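Local coordinates for odorant-binding protein (Phormia regina, PDB 5DIC) that binds palmitate and probably carries long-chain fatty acids at the oral disk of the blowfly, at residues V68-E71 and K72-H76; F77-E80 and K81-A85. All coordinates share one frame; numbering follows the deposited sequence.

Contact 1: residues V68-E71 and K72-H76; sequences VVLE and KLSPH. With PLM (palmitic acid), chain B.
The carbonyl oxygen of Leu-70 meets Ser-74 twice. The backbone N of Ser-74 donates to it at 2.9 Å, and the hydroxyl OG lies 3.0 Å from the same Leu-70 O, at most a weak hydrogen bond. A small hydroxyl suits this place because, with chi1 at -68°, it folds back toward the preceding turn, where Leu-70 CD2 also rests against it. One residue on, Pro-75 has no N-H to offer Glu-71 O and sets its ring carbon CD 3.5 Å from that oxygen instead, so helix 66-77 kinks here. On the ligand-facing side, Leu-73 CD1 lies 3.9 Å from Val-69 CG1 and 3.5 Å from CA of the chain B palmitate, branched apolar groups suited to an alkyl chain. Lys-72 runs extended beside Val-68, CE 3.6 Å from Val-68 CG1, then bends at its last torsion (chi4 -76°) to bring NZ 2.6 Å from O1 of the same palmitate. Shortening Lys-72 to an alanine is likely to leave the fatty-acid head without this donor and Val-68 CG1 without its methylene neighbour. So short a bond is consistent with an ammonium group meeting an ionised carboxylate, while the neighbouring leucine packs on the middle of the alkyl chain.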
# COMPACT_ATOMS: atom_id res chain seq x y z
N VAL A 68 4.40 -5.31 11.10
CA VAL A 68 3.84 -3.99 10.90
C VAL A 68 2.46 -4.07 10.26
O VAL A 68 1.54 -3.39 10.69
CB VAL A 68 4.80 -3.08 10.11
CG1 VAL A 68 4.16 -1.74 9.88
CG2 VAL A 68 6.12 -2.93 10.85
N VAL A 69 2.31 -4.95 9.28
CA VAL A 69 1.00 -5.17 8.68
C VAL A 69 0.01 -5.60 9.76
O VAL A 69 -1.11 -5.10 9.80
CB VAL A 69 1.09 -6.18 7.53
CG1 VAL A 69 -0.30 -6.58 7.07
CG2 VAL A 69 1.91 -5.60 6.39
N LEU A 70 0.40 -6.58 10.58
CA LEU A 70 -0.48 -7.00 11.66
C LEU A 70 -0.81 -5.88 12.63
O LEU A 70 -1.96 -5.71 13.04
CB LEU A 70 0.13 -8.19 12.40
CG LEU A 70 0.09 -9.50 11.61
CD1 LEU A 70 1.13 -10.47 12.15
CD2 LEU A 70 -1.29 -10.14 11.66
N GLU A 71 0.19 -5.11 13.03
CA GLU A 71 -0.06 -4.01 13.97
C GLU A 71 -1.10 -3.04 13.42
O GLU A 71 -1.97 -2.57 14.15
CB GLU A 71 1.21 -3.25 14.30
CG GLU A 71 1.04 -2.12 15.33
CD GLU A 71 0.78 -2.61 16.73
OE1 GLU A 71 1.13 -3.77 17.05
OE2 GLU A 71 0.25 -1.82 17.53
N LYS A 72 -0.98 -2.74 12.13
CA LYS A 72 -1.83 -1.74 11.52
C LYS A 72 -3.21 -2.25 11.15
O LYS A 72 -4.17 -1.48 11.17
CB LYS A 72 -1.14 -1.07 10.36
CG LYS A 72 0.07 -0.25 10.80
CD LYS A 72 0.72 0.46 9.62
CE LYS A 72 1.98 1.17 10.02
NZ LYS A 72 1.70 2.42 10.75
N LEU A 73 -3.34 -3.51 10.75
CA LEU A 73 -4.58 -4.02 10.23
C LEU A 73 -5.34 -4.94 11.16
O LEU A 73 -6.57 -5.05 11.04
CB LEU A 73 -4.38 -4.77 8.92
CG LEU A 73 -3.81 -4.00 7.74
CD1 LEU A 73 -3.77 -4.93 6.54
CD2 LEU A 73 -4.63 -2.77 7.44
N SER A 74 -4.67 -5.61 12.09
CA SER A 74 -5.38 -6.60 12.93
C SER A 74 -6.52 -6.01 13.76
O SER A 74 -7.57 -6.61 13.86
CB SER A 74 -4.44 -7.42 13.83
OG SER A 74 -3.63 -8.26 13.05
N PRO A 75 -6.32 -4.83 14.38
CA PRO A 75 -7.39 -4.35 15.26
C PRO A 75 -8.73 -4.21 14.55
O PRO A 75 -9.77 -4.56 15.12
CB PRO A 75 -6.83 -3.03 15.81
CG PRO A 75 -5.32 -3.27 15.83
CD PRO A 75 -5.09 -4.02 14.53
N HIS A 76 -8.71 -3.70 13.32
CA HIS A 76 -9.96 -3.52 12.60
C HIS A 76 -10.42 -4.78 11.84
O HIS A 76 -11.63 -5.02 11.73
CB HIS A 76 -9.89 -2.35 11.61
CG HIS A 76 -11.17 -2.16 10.84
ND1 HIS A 76 -12.33 -1.75 11.44
CD2 HIS A 76 -11.49 -2.46 9.56
CE1 HIS A 76 -13.32 -1.78 10.56
NE2 HIS A 76 -12.83 -2.20 9.40
C1 PLM B . 0.77 5.32 8.57
O1 PLM B . 0.75 4.15 9.02
O2 PLM B . 1.83 5.97 8.46
C2 PLM B . -0.47 6.01 8.06
C3 PLM B . -1.68 5.09 7.99
C4 PLM B . -1.56 4.10 6.84
C5 PLM B . -2.92 3.47 6.59
C6 PLM B . -2.80 2.26 5.69
C7 PLM B . -2.26 1.08 6.47
C8 PLM B . -2.40 -0.11 5.56
C9 PLM B . -1.37 -1.12 5.98
CA PLM B . -1.57 -2.51 5.40
CB PLM B . -0.52 -2.96 4.40
CC PLM B . -1.04 -4.08 3.50
CD PLM B . -0.73 -3.80 2.03
CE PLM B . 0.77 -3.80 1.70
CF PLM B . 1.02 -3.64 0.19
CG PLM B . 2.47 -3.71 -0.24

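Contact 2: residues F77-E80 and K81-A85; sequences FGEE and KVKAA. With PLM (palmitic acid), chain C.
Phe-77 and Val-82 meet across a tight helix-to-helix turn of this mostly helical odorant-binding fold: helix 66-77 ends, Gly-78 takes the N-cap position, and helix 79-89 begins. Phe-77 presents one ring face to the chain C palmitate, whose tail passes across it, with CF 3.6 Å from Phe-77 CG and CD 3.9 Å from Phe-77 CZ. A flat, wholly apolar ring suits a methylene chain lying over it. At the root of the side chain, Phe-77 CB touches Val-82 CG2 at 3.9 Å, and the beta-branched valine faces helix 66-77, where Val-69, Leu-70 and Leu-73 receive it. Gly-78 turns with a positive phi of 101°; a side chain there would press on the carbonyl oxygen of Phe-77 and crowd Lys-81. Its own carbonyl O takes the N-H of Val-82 at 2.9 Å and so opens the new helix.

On the outer side Glu-79 and Lys-83, one turn apart, lie alongside each other and point the same way. Both chains are extended, and Lys-83 NZ reaches Glu-79 OE2 at 3.0 Å from above the carboxylate plane, a salt bridge and hydrogen bond in one. Glu-80 instead bends at chi2 (-86°), bringing its carboxylate over its own turn near the methyl of Ala-84. Acidic residues in a helix's first turn probably also interact favourably with its dipole. Lys-81 lays its aliphatic part past the end of the preceding helix, its CD 3.3 Å from Phe-77 O, while its backbone O lies 3.8 Å from CG, the terminal carbon of the palmitate.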
# COMPACT_ATOMS: atom_id res chain seq x y z
N PHE A 77 -9.48 -5.50 11.22
CA PHE A 77 -9.84 -6.58 10.30
C PHE A 77 -9.83 -7.97 10.94
O PHE A 77 -10.38 -8.90 10.37
CB PHE A 77 -8.95 -6.55 9.06
CG PHE A 77 -9.21 -5.39 8.16
CD1 PHE A 77 -10.30 -5.42 7.31
CD2 PHE A 77 -8.39 -4.29 8.13
CE1 PHE A 77 -10.55 -4.38 6.44
CE2 PHE A 77 -8.64 -3.24 7.28
CZ PHE A 77 -9.72 -3.29 6.44
N GLY A 78 -9.18 -8.12 12.09
CA GLY A 78 -9.08 -9.42 12.75
C GLY A 78 -7.73 -10.04 12.51
O GLY A 78 -7.26 -10.13 11.38
N GLU A 79 -7.11 -10.53 13.57
CA GLU A 79 -5.76 -11.07 13.49
C GLU A 79 -5.67 -12.26 12.52
O GLU A 79 -4.79 -12.32 11.66
CB GLU A 79 -5.30 -11.45 14.89
CG GLU A 79 -3.89 -12.03 14.93
CD GLU A 79 -3.43 -12.39 16.31
OE1 GLU A 79 -4.23 -12.36 17.28
OE2 GLU A 79 -2.25 -12.73 16.43
N GLU A 80 -6.53 -13.25 12.72
CA GLU A 80 -6.49 -14.41 11.86
C GLU A 80 -6.75 -14.03 10.41
O GLU A 80 -6.10 -14.58 9.48
CB GLU A 80 -7.44 -15.52 12.33
CG GLU A 80 -7.39 -16.76 11.43
CD GLU A 80 -8.32 -16.70 10.22
OE1 GLU A 80 -9.44 -16.16 10.32
OE2 GLU A 80 -7.91 -17.21 9.14
N LYS A 81 -7.67 -13.11 10.17
CA LYS A 81 -7.96 -12.67 8.80
C LYS A 81 -6.76 -11.98 8.14
O LYS A 81 -6.46 -12.21 6.96
CB LYS A 81 -9.21 -11.79 8.77
CG LYS A 81 -10.46 -12.60 9.14
CD LYS A 81 -11.67 -11.80 9.57
CE LYS A 81 -12.84 -12.72 9.95
NZ LYS A 81 -13.91 -12.08 10.76
N VAL A 82 -6.05 -11.17 8.90
CA VAL A 82 -4.88 -10.51 8.38
C VAL A 82 -3.75 -11.53 8.16
O VAL A 82 -3.07 -11.49 7.13
CB VAL A 82 -4.42 -9.35 9.28
CG1 VAL A 82 -3.14 -8.74 8.75
CG2 VAL A 82 -5.51 -8.29 9.31
N LYS A 83 -3.59 -12.49 9.07
CA LYS A 83 -2.58 -13.56 8.88
C LYS A 83 -2.88 -14.37 7.63
O LYS A 83 -1.98 -14.73 6.88
CB LYS A 83 -2.52 -14.48 10.10
CG LYS A 83 -1.84 -13.82 11.28
CD LYS A 83 -1.75 -14.71 12.51
CE LYS A 83 -0.91 -14.04 13.58
NZ LYS A 83 -0.80 -14.85 14.83
N ALA A 84 -4.16 -14.61 7.36
CA ALA A 84 -4.54 -15.36 6.18
C ALA A 84 -4.22 -14.55 4.92
O ALA A 84 -3.72 -15.10 3.93
CB ALA A 84 -6.01 -15.72 6.22
N ALA A 85 -4.47 -13.25 4.94
CA ALA A 85 -4.14 -12.39 3.79
C ALA A 85 -2.63 -12.33 3.57
O ALA A 85 -2.15 -12.37 2.43
CB ALA A 85 -4.67 -11.00 4.02
C1 PLM C . -6.47 8.41 3.31
O1 PLM C . -6.48 8.72 4.52
O2 PLM C . -6.43 9.26 2.39
C2 PLM C . -6.54 6.95 2.92
C3 PLM C . -5.16 6.29 3.01
C4 PLM C . -5.17 4.87 2.43
C5 PLM C . -3.97 4.04 2.87
C6 PLM C . -3.89 2.68 2.18
C7 PLM C . -4.94 1.70 2.69
C8 PLM C . -4.65 0.26 2.27
C9 PLM C . -5.36 -0.72 3.20
CA PLM C . -5.32 -2.16 2.71
CB PLM C . -6.37 -2.98 3.46
CC PLM C . -6.18 -4.49 3.30
CD PLM C . -7.03 -5.22 4.33
CE PLM C . -6.88 -6.73 4.38
CF PLM C . -7.65 -7.30 5.57
CG PLM C . -7.63 -8.82 5.70

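Contacts 1 and 2 follow one another along the chain, their centres about 8 Å apart, and contact 2 carries the chain from helix 66-77 into helix 79-89. Contact 1 is partly buried and lies wholly within the first helix; contact 2 spans the turn into the second and is largely a surface contact. Their shared seam is largely apolar: Leu-70 CD2 packs 3.7 Å from Val-82 CG1, and Leu-73 CB lies as close to Val-82 CG2. Residues 68-76 grip the head of the chain B palmitate, whereas residues 77-85 meet the tail end of the chain C palmitate, which Leu-73 also touches, and pair two of their charges, Glu-79 and Lys-83, in an exposed salt bridge.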